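Local coordinates for CrataBL (Crataeva tapia, PDB 4IHZ), which inhibits trypsin and probably, more strongly, factor Xa, and probably also acts as a lectin for glucose and N-acetylglucosamine, at residues 9-14 against 157-162; 21-26 against 34-39; 38-43 against 145-150; 93-98 against 139-144; 97-102 against 149-154. All coordinates share one frame; numbering follows the deposited sequence. Where two conformers were deposited one is given.

The five contacts tie together a beta-trefoil, the fold of the Kunitz-type inhibitors, through short strand pairings and one meeting of turns, between segments often remote in sequence. Contact 1 brings strands 8-12 and 158-162, near the two ends of the chain, side by side, and the other four lie between them in sequence. Of these, contact 2 closes first, around helix 22-26; it shares Ile38 and Thr39 with contact 3, whose centre is about 9 Å away. Strand 148-151 serves contacts 3 and 5, and strand 96-100 serves contacts 4 and 5. Contact 1 touches this cluster at contact 3 and stands farthest from contact 4 (about 22 Å between centres), so distant segments build one compact trefoil.

Contact 1: 9-14 against 157-162; sequences YILPST and AVRFTR
Tyr9 and Thr161 open a run of antiparallel pairing that shows how a trefoil can bring its chain ends together through backbone hydrogen bonds. Tyr9 N donates to Thr161 O at 2.7 Å, and Thr161 N returns a bond to Tyr9 O. Leu11 and Arg159 form the next hydrogen-bonded pair, with Arg159 N reaching Leu11 O at 2.8 Å and Leu11 N donating back to Arg159 O. Past Pro12, which has no N-H to give, Ser13 N donates to Ala157 O (2.8 Å).

Pro12 O is satisfied by a side chain instead. Arg159 has CG between its backbone N and carbonyl carbon (chi1 57°), and the chain then runs extended, bringing NE to Pro12 O at 2.9 Å; the bond is bent, 140° at the hydrogen. Its NH2 bonds Ser15 O, while Leu11 CB lies over one guanidinium face. On the other side of the pair, Ile10 CG1 meets the edge of the Phe160 ring at CE1 (3.9 Å), and Ile10 CG2 touches Val158 CG1.

That apolar side is continued by strands 112-117 and 120-125: Phe160 packs on Ile114 and meets the ring of Tyr121, Ile10 rests on Leu123, and the backbone of Val158 is hydrogen-bonded to Tyr121.

Contact 2: 21-26 against 34-39; sequences PDNLRK and PLDLIT
Pro21 and Ile38 face each other as an antiparallel non-hydrogen-bonded pair, after which Asp22 N donates to Leu37 O at 2.8 Å just as the chain turns into helix 22-26. Pro21 CG and Ile38 CD1 lie side by side on the apolar side of this pair, 3.8 Å apart.

The polar side chains illustrate how a carboxylate can hold the first turn of a helix. Asp36, with CG anti to its backbone N (chi1 -172°), presents both oxygens to Asn23: OD1 takes the backbone N on its syn lone pair at 2.8 Å, and OD2 takes ND2 at 2.9 Å. The amide and carboxylate planes are 47° apart, and ND2 comes to OD2 on the syn side but out of the carboxylate plane. Asp36 OD2 is also bonded by Thr101 OG1, and Asn23 OD1 accepts from Phe79 N.

Thr39 OG1 links two helix residues. It gives its proton to Asp22 OD1 at 2.8 Å, from above the carboxylate plane, and accepts from Arg25 NH1, also at 2.8 Å, in the guanidinium plane. A bend at chi3 (73°) swings the Arg25 head round to it, and NH1 also bonds Gln40 O. A water joins Asp22 OD2 to Leu37 N.

Asp22 OD1 also forms a salt bridge with Arg146. Both aspartates are therefore held by several donors, which would be expected to favour their ionised forms.

Contact 3: 38-43 against 145-150; sequences ITQLRF and GRRYLA
Gln40 and Arg147 are joined by a two-nitrogen grip, an example of one amide oxygen held side-on by a guanidinium. Arg147 NE and NH2 both donate to Gln40 OE1, at 2.9 and 2.8 Å, with the two flat groups only 10° from coplanar. The NH2 bond uses a lone pair of the oxygen. Bends at chi2 and chi3 fold Arg147 back to this position, and Gln40 NE2 is taken up by Ala17 O.

Backbone bonds flank a single bridge between Thr39 and Tyr148: Leu149 N to Ile38 O, and Gln40 N to Arg147 O at 2.9 Å. Two waters add to them. One joins Ile38 N to Leu149 O; the other accepts from Arg147 N and donates to Gln40 O.

Packing is of two sorts. Ile38 CG2 meets Leu149 CD1 at 3.6 Å. Arg42 and Arg147 cross at about a right angle, their guanidinium planes nearly parallel (4°); Arg147 CG lies over one face of Arg42 (3.6 Å from Arg42 CZ), Phe43 CE1 against the opposite face. Arg42 NH2 bonds Gly145 O weakly.

Arg42 NH1 and Arg147 NE are 4.0 Å apart, so these like charges probably repel somewhat, a cost offset mainly by Gln40 OE1, with minor help from Gly145 O.

Contact 4: 93-98 against 139-144; sequences IHRGLV and ETVGGG
Val141 and Gly142 meet His94 and its two neighbours through apolar touches and CA-H...O contacts, with no conventional hydrogen bond between the segments. Val141 CG2 lies 3.4 Å from Arg95 CD, the two side chains crossing at about a right angle. The other branch, CG1, sits between the backbone N and the carbonyl carbon of Val141 (chi1 58°) and comes to 3.4 Å from His94 O. Gly142 CA directs a hydrogen at Ile93 O (3.4 Å, 154° at the hydrogen), and His94 CA does the same toward Val141 O at 3.6 Å. His94 NE2 is 3.3 Å from Gly142 O, but the angle is too poor for a bond.

Gly142, having no side chain, lets its CA lie directly against Ile93 O. Residues 140-143 form a type II beta turn closed by Gly143 N to Thr140 O at 2.8 Å, and Gly142, with positive phi, takes its third position. The partner is also a turn, the one joining strands 87-91 and 96-100, where Arg95 and Gly96 face Ser91 in a G1 beta bulge. Two hairpin-like connections of the trefoil thus meet at its surface.

Farther out, His94 ND1 is hydrogen-bonded to Ser91 OG, which probably helps to fix the rotation of the ring, and the ring packs edge-to-face with Tyr148. Tyr148 OH in turn bonds Val141 O.

Contact 5: 97-102 against 149-154; sequences LVVTTG and LAPRDR
Strands 96-100 and 148-151 come together in the interior of the beta-trefoil, at the meeting of two different sheets, and Val99 and Leu149 make the direct backbone link between them. The short strand segments run at 128° to one another. Val99 N donates to Leu149 O at 3.0 Å. A water lies 2.6 Å from Val99 O and 2.7 Å from Leu149 O.

Apolar groups gather around this bond. Val99 CG2 reaches Leu149 CB at 4.0 Å and also touches Pro151 CD. Leu97 CB rests on Pro151 CG at 3.7 Å, while the methyl of Ala150 comes against Leu97 O (3.4 Å from Ala150 CB). Pro151 is the centre of an inverse gamma turn.

The extended chain of Arg152 brings its guanidinium side-on to Leu97 O. Arg152 NE donates to Leu97 O at 3.0 Å in the carbonyl plane; Arg152 NH2 donates to the same oxygen at 2.9 Å from above that plane, 51° out of it. NH2 bonds His94 O as well, so this one nitrogen ties the turn before strand 96-100 to the strand itself, and Val98 CG1 lies alongside it.

Ile38 of strand 38-40 packs against both Val99 and Leu149, so strands 38-40, 96-100 and 148-151 meet here, as is characteristic of the beta-trefoil, where short strands from successive parts of the chain close upon a shared hydrophobic interior.

Contact 1: 9-14 against 157-162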
# COMPACT_ATOMS: atom_id res chain seq x y z
N TYR A 9 -17.29 8.23 6.44
CA TYR A 9 -16.60 8.50 7.69
C TYR A 9 -17.11 7.63 8.81
O TYR A 9 -18.33 7.54 9.03
CB TYR A 9 -16.82 9.96 8.08
CG TYR A 9 -16.25 10.96 7.13
CD1 TYR A 9 -14.89 11.27 7.18
CD2 TYR A 9 -17.05 11.59 6.18
CE1 TYR A 9 -14.36 12.21 6.31
CE2 TYR A 9 -16.52 12.53 5.29
CZ TYR A 9 -15.17 12.81 5.37
OH TYR A 9 -14.60 13.75 4.56
N ILE A 10 -16.20 6.98 9.52
CA ILE A 10 -16.54 6.23 10.73
C ILE A 10 -16.53 7.21 11.90
O ILE A 10 -15.54 7.91 12.15
CB ILE A 10 -15.51 5.10 11.00
CG1 ILE A 10 -15.48 4.12 9.82
CG2 ILE A 10 -15.86 4.42 12.37
CD1 ILE A 10 -14.28 3.18 9.89
N LEU A 11 -17.66 7.31 12.60
CA LEU A 11 -17.75 8.27 13.69
C LEU A 11 -18.32 7.57 14.91
O LEU A 11 -19.17 6.70 14.77
CB LEU A 11 -18.68 9.42 13.29
CG LEU A 11 -18.04 10.30 12.19
CD1 LEU A 11 -19.13 11.03 11.47
CD2 LEU A 11 -17.06 11.30 12.86
N PRO A 12 -17.86 7.95 16.13
CA PRO A 12 -18.57 7.46 17.31
C PRO A 12 -20.05 7.83 17.24
O PRO A 12 -20.43 8.87 16.69
CB PRO A 12 -17.90 8.23 18.45
CG PRO A 12 -16.54 8.70 17.86
CD PRO A 12 -16.91 9.03 16.47
N SER A 13 -20.88 6.95 17.78
CA SER A 13 -22.32 7.15 17.71
C SER A 13 -22.76 8.45 18.35
O SER A 13 -23.76 9.02 17.91
CB SER A 13 -23.03 5.96 18.33
OG SER A 13 -22.98 4.93 17.36
N THR A 14 -22.05 8.91 19.38
CA THR A 14 -22.43 10.15 20.06
C THR A 14 -21.39 11.27 20.09
O THR A 14 -21.39 12.10 21.02
CB THR A 14 -22.90 9.89 21.49
OG1 THR A 14 -21.81 9.40 22.27
CG2 THR A 14 -24.06 8.87 21.51
N ALA A 157 -19.31 2.02 19.87
CA ALA A 157 -20.47 2.23 19.00
C ALA A 157 -20.19 3.29 17.94
O ALA A 157 -19.77 4.41 18.26
CB ALA A 157 -21.70 2.65 19.80
N VAL A 158 -20.46 2.93 16.69
CA VAL A 158 -20.18 3.83 15.57
C VAL A 158 -21.35 3.97 14.64
O VAL A 158 -22.28 3.14 14.60
CB VAL A 158 -18.90 3.39 14.72
CG1 VAL A 158 -17.64 3.38 15.61
CG2 VAL A 158 -19.14 1.99 14.03
N ARG A 159 -21.28 5.05 13.87
CA ARG A 159 -22.20 5.34 12.80
C ARG A 159 -21.35 5.68 11.58
O ARG A 159 -20.13 5.90 11.70
CB ARG A 159 -23.06 6.54 13.20
CG ARG A 159 -22.23 7.80 13.54
CD ARG A 159 -23.10 8.88 14.26
NE ARG A 159 -22.26 10.00 14.70
CZ ARG A 159 -22.00 11.08 13.97
NH1 ARG A 159 -22.56 11.25 12.76
NH2 ARG A 159 -21.19 12.03 14.44
N PHE A 160 -21.98 5.75 10.43
CA PHE A 160 -21.25 5.95 9.18
C PHE A 160 -21.89 7.09 8.43
O PHE A 160 -23.09 7.08 8.18
CB PHE A 160 -21.25 4.69 8.33
CG PHE A 160 -20.73 3.47 9.05
CD1 PHE A 160 -19.36 3.31 9.26
CD2 PHE A 160 -21.60 2.50 9.56
CE1 PHE A 160 -18.86 2.20 9.93
CE2 PHE A 160 -21.12 1.37 10.23
CZ PHE A 160 -19.74 1.21 10.42
N THR A 161 -21.09 8.10 8.12
CA THR A 161 -21.59 9.23 7.36
C THR A 161 -21.02 9.15 5.96
O THR A 161 -19.79 9.15 5.80
CB THR A 161 -21.18 10.55 8.06
OG1 THR A 161 -21.89 10.65 9.31
CG2 THR A 161 -21.52 11.77 7.22
N ARG A 162 -21.88 9.14 4.94
CA ARG A 162 -21.40 9.08 3.57
C ARG A 162 -20.64 10.36 3.27
O ARG A 162 -21.10 11.45 3.63
CB ARG A 162 -22.57 8.91 2.59
CG ARG A 162 -22.10 8.84 1.15
CD ARG A 162 -23.24 8.53 0.20
NE ARG A 162 -22.73 8.54 -1.17
CZ ARG A 162 -23.24 7.85 -2.19
NH1 ARG A 162 -24.31 7.07 -2.00
NH2 ARG A 162 -22.67 7.92 -3.39

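Contact 2: 21-26 against 34-39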
# COMPACT_ATOMS: atom_id res chain seq x y z
N PRO A 21 -5.75 7.59 9.76
CA PRO A 21 -4.39 7.03 9.85
C PRO A 21 -3.39 8.05 10.36
O PRO A 21 -3.41 9.23 9.97
CB PRO A 21 -4.08 6.63 8.41
CG PRO A 21 -5.44 6.35 7.78
CD PRO A 21 -6.30 7.47 8.38
N ASP A 22 -2.51 7.63 11.27
CA ASP A 22 -1.52 8.53 11.81
C ASP A 22 -0.64 9.20 10.76
O ASP A 22 -0.26 10.38 10.92
CB ASP A 22 -0.65 7.82 12.82
CG ASP A 22 -1.04 8.13 14.25
OD1 ASP A 22 -1.83 9.09 14.54
OD2 ASP A 22 -0.50 7.41 15.12
N ASN A 23 -0.32 8.49 9.66
CA ASN A 23 0.62 9.12 8.71
C ASN A 23 0.02 10.37 8.09
O ASN A 23 0.73 11.32 7.75
CB ASN A 23 1.09 8.13 7.63
CG ASN A 23 0.11 7.99 6.51
OD1 ASN A 23 0.18 8.72 5.54
ND2 ASN A 23 -0.81 7.02 6.62
N LEU A 24 -1.32 10.39 8.00
CA LEU A 24 -2.00 11.56 7.43
C LEU A 24 -2.03 12.72 8.41
O LEU A 24 -2.04 13.86 8.00
CB LEU A 24 -3.42 11.20 6.91
CG LEU A 24 -3.44 10.22 5.74
CD1 LEU A 24 -4.88 9.98 5.29
CD2 LEU A 24 -2.65 10.83 4.55
N ARG A 25 -1.96 12.44 9.71
CA ARG A 25 -1.93 13.54 10.68
C ARG A 25 -0.59 14.24 10.62
O ARG A 25 -0.52 15.47 10.66
CB ARG A 25 -2.20 13.00 12.09
CG ARG A 25 -3.60 12.40 12.16
CD ARG A 25 -3.89 11.91 13.58
NE ARG A 25 -4.11 13.06 14.46
CZ ARG A 25 -4.77 12.96 15.61
NH1 ARG A 25 -5.22 11.79 15.97
NH2 ARG A 25 -4.98 14.05 16.35
N LYS A 26 0.45 13.43 10.45
CA LYS A 26 1.83 13.93 10.39
C LYS A 26 2.06 14.70 9.09
O LYS A 26 2.71 15.76 9.10
CB LYS A 26 2.82 12.79 10.59
CG LYS A 26 4.32 13.22 10.57
CD LYS A 26 4.74 13.88 11.88
CE LYS A 26 6.09 14.58 11.72
NZ LYS A 26 6.44 15.38 12.92
N PRO A 34 5.76 0.93 10.14
CA PRO A 34 5.55 -0.39 10.70
C PRO A 34 4.27 -0.50 11.53
O PRO A 34 3.78 -1.60 11.71
CB PRO A 34 6.77 -0.63 11.58
CG PRO A 34 7.45 0.66 11.69
CD PRO A 34 7.02 1.55 10.59
N LEU A 35 3.75 0.64 12.01
CA LEU A 35 2.56 0.61 12.88
C LEU A 35 1.74 1.87 12.73
O LEU A 35 1.73 2.73 13.61
CB LEU A 35 2.99 0.39 14.34
CG LEU A 35 1.83 -0.16 15.18
CD1 LEU A 35 1.84 -1.67 15.13
CD2 LEU A 35 2.01 0.32 16.62
N ASP A 36 1.04 1.95 11.61
CA ASP A 36 0.32 3.17 11.28
C ASP A 36 -1.08 3.05 11.88
O ASP A 36 -1.98 2.49 11.27
CB ASP A 36 0.26 3.34 9.76
CG ASP A 36 -0.30 4.69 9.34
OD1 ASP A 36 0.06 5.73 9.94
OD2 ASP A 36 -1.14 4.72 8.38
N LEU A 37 -1.22 3.57 13.10
CA LEU A 37 -2.46 3.45 13.86
C LEU A 37 -3.58 4.26 13.25
O LEU A 37 -3.33 5.18 12.46
CB LEU A 37 -2.21 3.96 15.30
CG LEU A 37 -1.16 3.20 16.07
CD1 LEU A 37 -0.94 4.04 17.32
CD2 LEU A 37 -1.60 1.78 16.42
N ILE A 38 -4.81 3.96 13.66
CA ILE A 38 -5.95 4.78 13.26
C ILE A 38 -6.32 5.54 14.53
O ILE A 38 -6.77 4.93 15.51
CB ILE A 38 -7.16 3.88 12.83
CG1 ILE A 38 -6.81 2.98 11.63
CG2 ILE A 38 -8.40 4.76 12.53
CD1 ILE A 38 -6.38 3.74 10.41
N THR A 39 -6.11 6.85 14.52
CA THR A 39 -6.27 7.64 15.75
C THR A 39 -7.40 8.63 15.64
O THR A 39 -7.79 9.06 14.55
CB THR A 39 -4.98 8.37 16.16
OG1 THR A 39 -4.54 9.19 15.08
CG2 THR A 39 -3.88 7.33 16.53
O HOH W 1 1.09 5.50 14.19

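Contact 3: 38-43 against 145-150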
# COMPACT_ATOMS: atom_id res chain seq x y z
N ILE A 38 -4.81 3.96 13.66
CA ILE A 38 -5.95 4.78 13.26
C ILE A 38 -6.32 5.54 14.53
O ILE A 38 -6.77 4.93 15.51
CB ILE A 38 -7.16 3.88 12.83
CG1 ILE A 38 -6.81 2.98 11.63
CG2 ILE A 38 -8.40 4.76 12.53
CD1 ILE A 38 -6.38 3.74 10.41
N THR A 39 -6.11 6.85 14.52
CA THR A 39 -6.27 7.64 15.75
C THR A 39 -7.40 8.63 15.64
O THR A 39 -7.79 9.06 14.55
CB THR A 39 -4.98 8.37 16.16
OG1 THR A 39 -4.54 9.19 15.08
CG2 THR A 39 -3.88 7.33 16.53
N GLN A 40 -7.92 9.04 16.79
CA GLN A 40 -9.07 9.89 16.84
C GLN A 40 -8.69 11.37 16.80
O GLN A 40 -7.75 11.80 17.48
CB GLN A 40 -9.87 9.57 18.11
CG GLN A 40 -11.26 10.21 18.09
CD GLN A 40 -12.09 9.78 19.25
OE1 GLN A 40 -11.59 9.58 20.37
NE2 GLN A 40 -13.39 9.67 19.01
N LEU A 41 -9.40 12.14 16.00
CA LEU A 41 -9.13 13.57 15.90
C LEU A 41 -10.00 14.30 16.90
O LEU A 41 -11.16 14.61 16.63
CB LEU A 41 -9.47 14.04 14.48
CG LEU A 41 -8.71 13.38 13.34
CD1 LEU A 41 -9.10 14.03 12.02
CD2 LEU A 41 -7.25 13.58 13.54
N ARG A 42 -9.46 14.51 18.11
CA ARG A 42 -10.29 14.96 19.24
C ARG A 42 -10.37 16.45 19.55
O ARG A 42 -11.41 16.94 20.00
CB ARG A 42 -9.76 14.28 20.49
CG ARG A 42 -10.13 12.86 20.57
CD ARG A 42 -9.90 12.41 21.97
NE ARG A 42 -8.48 12.45 22.25
CZ ARG A 42 -8.00 12.30 23.48
NH1 ARG A 42 -8.89 12.13 24.49
NH2 ARG A 42 -6.67 12.31 23.68
N PHE A 43 -9.25 17.15 19.37
CA PHE A 43 -9.14 18.51 19.89
C PHE A 43 -8.60 19.44 18.82
O PHE A 43 -7.38 19.60 18.68
CB PHE A 43 -8.22 18.52 21.11
CG PHE A 43 -8.70 17.62 22.23
CD1 PHE A 43 -7.93 16.55 22.66
CD2 PHE A 43 -9.92 17.86 22.86
CE1 PHE A 43 -8.38 15.72 23.69
CE2 PHE A 43 -10.37 17.03 23.91
CZ PHE A 43 -9.61 15.97 24.32
N GLY A 145 -0.84 10.31 24.24
CA GLY A 145 -1.81 11.40 24.31
C GLY A 145 -2.87 11.34 23.23
O GLY A 145 -3.77 12.19 23.18
N ARG A 146 -2.80 10.32 22.38
CA ARG A 146 -3.81 10.07 21.35
C ARG A 146 -4.59 8.79 21.65
O ARG A 146 -4.13 7.91 22.38
CB ARG A 146 -3.20 9.93 19.96
CG ARG A 146 -2.97 11.21 19.34
CD ARG A 146 -2.40 11.01 17.96
NE ARG A 146 -1.98 12.30 17.52
CZ ARG A 146 -1.28 12.53 16.42
NH1 ARG A 146 -0.94 11.52 15.64
NH2 ARG A 146 -0.92 13.77 16.11
N ARG A 147 -5.79 8.72 21.10
CA ARG A 147 -6.60 7.51 21.20
C ARG A 147 -6.59 6.78 19.91
O ARG A 147 -6.66 7.41 18.84
CB ARG A 147 -8.03 7.87 21.59
CG ARG A 147 -8.03 8.77 22.83
CD ARG A 147 -9.24 8.58 23.68
NE ARG A 147 -10.49 8.77 22.95
CZ ARG A 147 -11.68 8.67 23.53
NH1 ARG A 147 -11.76 8.44 24.84
NH2 ARG A 147 -12.78 8.85 22.83
N TYR A 148 -6.52 5.46 19.97
CA TYR A 148 -6.37 4.66 18.74
C TYR A 148 -7.33 3.50 18.77
O TYR A 148 -7.79 3.08 19.83
CB TYR A 148 -4.92 4.15 18.61
CG TYR A 148 -4.45 3.35 19.79
CD1 TYR A 148 -4.64 1.96 19.81
CD2 TYR A 148 -3.82 3.96 20.86
CE1 TYR A 148 -4.22 1.20 20.91
CE2 TYR A 148 -3.41 3.21 21.94
CZ TYR A 148 -3.58 1.84 21.93
OH TYR A 148 -3.18 1.09 23.01
N LEU A 149 -7.66 2.98 17.60
CA LEU A 149 -8.55 1.82 17.47
C LEU A 149 -7.80 0.51 17.70
O LEU A 149 -6.67 0.36 17.27
CB LEU A 149 -9.24 1.83 16.10
CG LEU A 149 -10.16 3.00 15.80
CD1 LEU A 149 -10.70 2.70 14.41
CD2 LEU A 149 -11.30 3.09 16.83
N ALA A 150 -8.44 -0.41 18.44
CA ALA A 150 -7.80 -1.69 18.78
C ALA A 150 -8.87 -2.76 18.97
O ALA A 150 -9.94 -2.49 19.51
CB ALA A 150 -7.00 -1.54 20.02
O HOH W 2 -5.13 1.94 15.69
O HOH W 3 -6.88 10.95 19.78

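Contact 4: 93-98 against 139-144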
# COMPACT_ATOMS: atom_id res chain seq x y z
N ILE A 93 4.33 -1.85 22.81
CA ILE A 93 4.25 -0.45 23.25
C ILE A 93 2.79 -0.09 23.57
O ILE A 93 2.52 0.67 24.48
CB ILE A 93 4.77 0.54 22.13
CG1 ILE A 93 6.23 0.24 21.78
CG2 ILE A 93 4.58 2.00 22.56
CD1 ILE A 93 7.30 1.10 22.45
N HIS A 94 1.86 -0.68 22.82
CA HIS A 94 0.46 -0.42 23.00
C HIS A 94 -0.25 -1.52 23.77
O HIS A 94 -1.48 -1.51 23.87
CB HIS A 94 -0.20 -0.14 21.62
CG HIS A 94 0.37 1.06 20.95
ND1 HIS A 94 1.50 1.00 20.16
CD2 HIS A 94 0.00 2.36 20.97
CE1 HIS A 94 1.79 2.21 19.71
NE2 HIS A 94 0.90 3.06 20.20
N ARG A 95 0.53 -2.40 24.40
CA ARG A 95 0.00 -3.52 25.20
C ARG A 95 -1.04 -4.39 24.50
O ARG A 95 -2.02 -4.80 25.12
CB ARG A 95 -0.58 -3.01 26.50
CG ARG A 95 0.42 -2.41 27.46
CD ARG A 95 -0.30 -2.06 28.73
NE ARG A 95 -0.52 -3.21 29.63
CZ ARG A 95 -1.61 -3.38 30.38
NH1 ARG A 95 -2.61 -2.50 30.33
NH2 ARG A 95 -1.71 -4.44 31.18
N GLY A 96 -0.85 -4.64 23.21
CA GLY A 96 -1.62 -5.69 22.56
C GLY A 96 -1.88 -5.39 21.11
O GLY A 96 -1.11 -4.67 20.46
N LEU A 97 -2.98 -5.95 20.62
CA LEU A 97 -3.33 -5.80 19.21
C LEU A 97 -3.83 -4.39 18.99
O LEU A 97 -4.49 -3.80 19.84
CB LEU A 97 -4.45 -6.78 18.80
CG LEU A 97 -4.19 -8.28 19.03
CD1 LEU A 97 -5.45 -9.15 18.80
CD2 LEU A 97 -3.02 -8.78 18.22
N VAL A 98 -3.54 -3.90 17.80
CA VAL A 98 -3.97 -2.56 17.34
C VAL A 98 -4.41 -2.64 15.90
O VAL A 98 -3.92 -3.47 15.13
CB VAL A 98 -2.84 -1.48 17.50
CG1 VAL A 98 -2.46 -1.33 18.95
CG2 VAL A 98 -1.57 -1.85 16.71
N GLU A 139 -8.60 2.84 22.54
CA GLU A 139 -7.62 2.69 23.64
C GLU A 139 -6.69 3.87 23.69
O GLU A 139 -6.60 4.62 22.75
CB GLU A 139 -6.78 1.42 23.45
CG GLU A 139 -7.60 0.14 23.40
CD GLU A 139 -8.06 -0.35 24.77
OE1 GLU A 139 -7.45 0.01 25.81
OE2 GLU A 139 -9.04 -1.13 24.81
N THR A 140 -6.00 4.02 24.82
CA THR A 140 -5.03 5.10 24.97
C THR A 140 -3.68 4.58 25.42
O THR A 140 -2.70 5.30 25.29
CB THR A 140 -5.48 6.16 25.98
OG1 THR A 140 -5.62 5.55 27.27
CG2 THR A 140 -6.81 6.81 25.60
N VAL A 141 -3.62 3.36 25.95
CA VAL A 141 -2.36 2.90 26.53
C VAL A 141 -1.23 2.90 25.49
O VAL A 141 -1.37 2.32 24.40
CB VAL A 141 -2.47 1.52 27.23
CG1 VAL A 141 -2.95 0.43 26.29
CG2 VAL A 141 -1.12 1.13 27.85
N GLY A 142 -0.13 3.60 25.80
CA GLY A 142 1.01 3.73 24.91
C GLY A 142 0.81 4.70 23.76
O GLY A 142 1.66 4.82 22.88
N GLY A 143 -0.31 5.42 23.80
CA GLY A 143 -0.72 6.26 22.69
C GLY A 143 -0.16 7.67 22.65
O GLY A 143 -0.46 8.44 21.73
N GLY A 144 0.61 8.04 23.67
CA GLY A 144 1.30 9.33 23.68
C GLY A 144 0.36 10.52 23.71
O GLY A 144 0.68 11.61 23.20

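Contact 5: 97-102 against 149-154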
# COMPACT_ATOMS: atom_id res chain seq x y z
N LEU A 97 -2.98 -5.95 20.62
CA LEU A 97 -3.33 -5.80 19.21
C LEU A 97 -3.83 -4.39 18.99
O LEU A 97 -4.49 -3.80 19.84
CB LEU A 97 -4.45 -6.78 18.80
CG LEU A 97 -4.19 -8.28 19.03
CD1 LEU A 97 -5.45 -9.15 18.80
CD2 LEU A 97 -3.02 -8.78 18.22
N VAL A 98 -3.54 -3.90 17.80
CA VAL A 98 -3.97 -2.56 17.34
C VAL A 98 -4.41 -2.64 15.90
O VAL A 98 -3.92 -3.47 15.13
CB VAL A 98 -2.84 -1.48 17.50
CG1 VAL A 98 -2.46 -1.33 18.95
CG2 VAL A 98 -1.57 -1.85 16.71
N VAL A 99 -5.37 -1.79 15.55
CA VAL A 99 -5.71 -1.60 14.11
C VAL A 99 -4.61 -0.79 13.47
O VAL A 99 -4.18 0.21 14.03
CB VAL A 99 -7.07 -0.91 13.96
CG1 VAL A 99 -7.40 -0.71 12.47
CG2 VAL A 99 -8.20 -1.75 14.58
N THR A 100 -4.19 -1.18 12.27
CA THR A 100 -3.23 -0.34 11.50
C THR A 100 -3.61 -0.34 10.05
O THR A 100 -4.44 -1.14 9.62
CB THR A 100 -1.79 -0.83 11.58
OG1 THR A 100 -1.67 -2.05 10.83
CG2 THR A 100 -1.37 -1.09 13.05
N THR A 101 -2.94 0.53 9.31
CA THR A 101 -3.03 0.39 7.87
C THR A 101 -1.88 -0.54 7.42
O THR A 101 -1.21 -1.16 8.23
CB THR A 101 -2.94 1.75 7.13
OG1 THR A 101 -1.66 2.31 7.37
CG2 THR A 101 -4.05 2.76 7.65
N GLY A 102 -1.66 -0.67 6.11
CA GLY A 102 -0.52 -1.42 5.64
C GLY A 102 -0.84 -2.90 5.42
O GLY A 102 0.08 -3.71 5.21
N LEU A 149 -7.66 2.98 17.60
CA LEU A 149 -8.55 1.82 17.47
C LEU A 149 -7.80 0.51 17.70
O LEU A 149 -6.67 0.36 17.27
CB LEU A 149 -9.24 1.83 16.10
CG LEU A 149 -10.16 3.00 15.80
CD1 LEU A 149 -10.70 2.70 14.41
CD2 LEU A 149 -11.30 3.09 16.83
N ALA A 150 -8.44 -0.41 18.44
CA ALA A 150 -7.80 -1.69 18.78
C ALA A 150 -8.87 -2.76 18.97
O ALA A 150 -9.94 -2.49 19.51
CB ALA A 150 -7.00 -1.54 20.02
N PRO A 151 -8.56 -3.99 18.56
CA PRO A 151 -9.58 -5.06 18.69
C PRO A 151 -9.45 -5.75 20.04
O PRO A 151 -8.81 -6.80 20.17
CB PRO A 151 -9.25 -6.00 17.53
CG PRO A 151 -7.75 -5.86 17.37
CD PRO A 151 -7.41 -4.42 17.75
N ARG A 152 -10.07 -5.16 21.06
CA ARG A 152 -9.89 -5.67 22.42
C ARG A 152 -11.20 -5.97 23.10
O ARG A 152 -11.29 -5.89 24.35
CB ARG A 152 -9.02 -4.73 23.23
CG ARG A 152 -7.64 -4.61 22.63
CD ARG A 152 -6.62 -3.92 23.51
NE ARG A 152 -5.44 -3.59 22.70
CZ ARG A 152 -4.49 -2.74 23.07
NH1 ARG A 152 -4.53 -2.15 24.27
NH2 ARG A 152 -3.49 -2.49 22.25
N ASP A 153 -12.19 -6.35 22.28
CA ASP A 153 -13.51 -6.81 22.74
C ASP A 153 -14.32 -5.87 23.65
O ASP A 153 -15.21 -6.32 24.39
CB ASP A 153 -13.45 -8.23 23.30
CG ASP A 153 -13.57 -9.27 22.21
OD1 ASP A 153 -14.47 -9.14 21.33
OD2 ASP A 153 -12.74 -10.21 22.24
N ARG A 154 -14.02 -4.57 23.58
CA ARG A 154 -14.84 -3.50 24.20
C ARG A 154 -15.34 -2.57 23.09
O ARG A 154 -14.62 -1.66 22.66
CB ARG A 154 -14.01 -2.72 25.21
CG ARG A 154 -13.53 -3.59 26.35
CD ARG A 154 -12.66 -2.81 27.32
NE ARG A 154 -11.30 -2.57 26.82
CZ ARG A 154 -10.30 -3.45 26.88
NH1 ARG A 154 -10.49 -4.66 27.38
NH2 ARG A 154 -9.09 -3.11 26.44
O HOH W 2 -5.13 1.94 15.69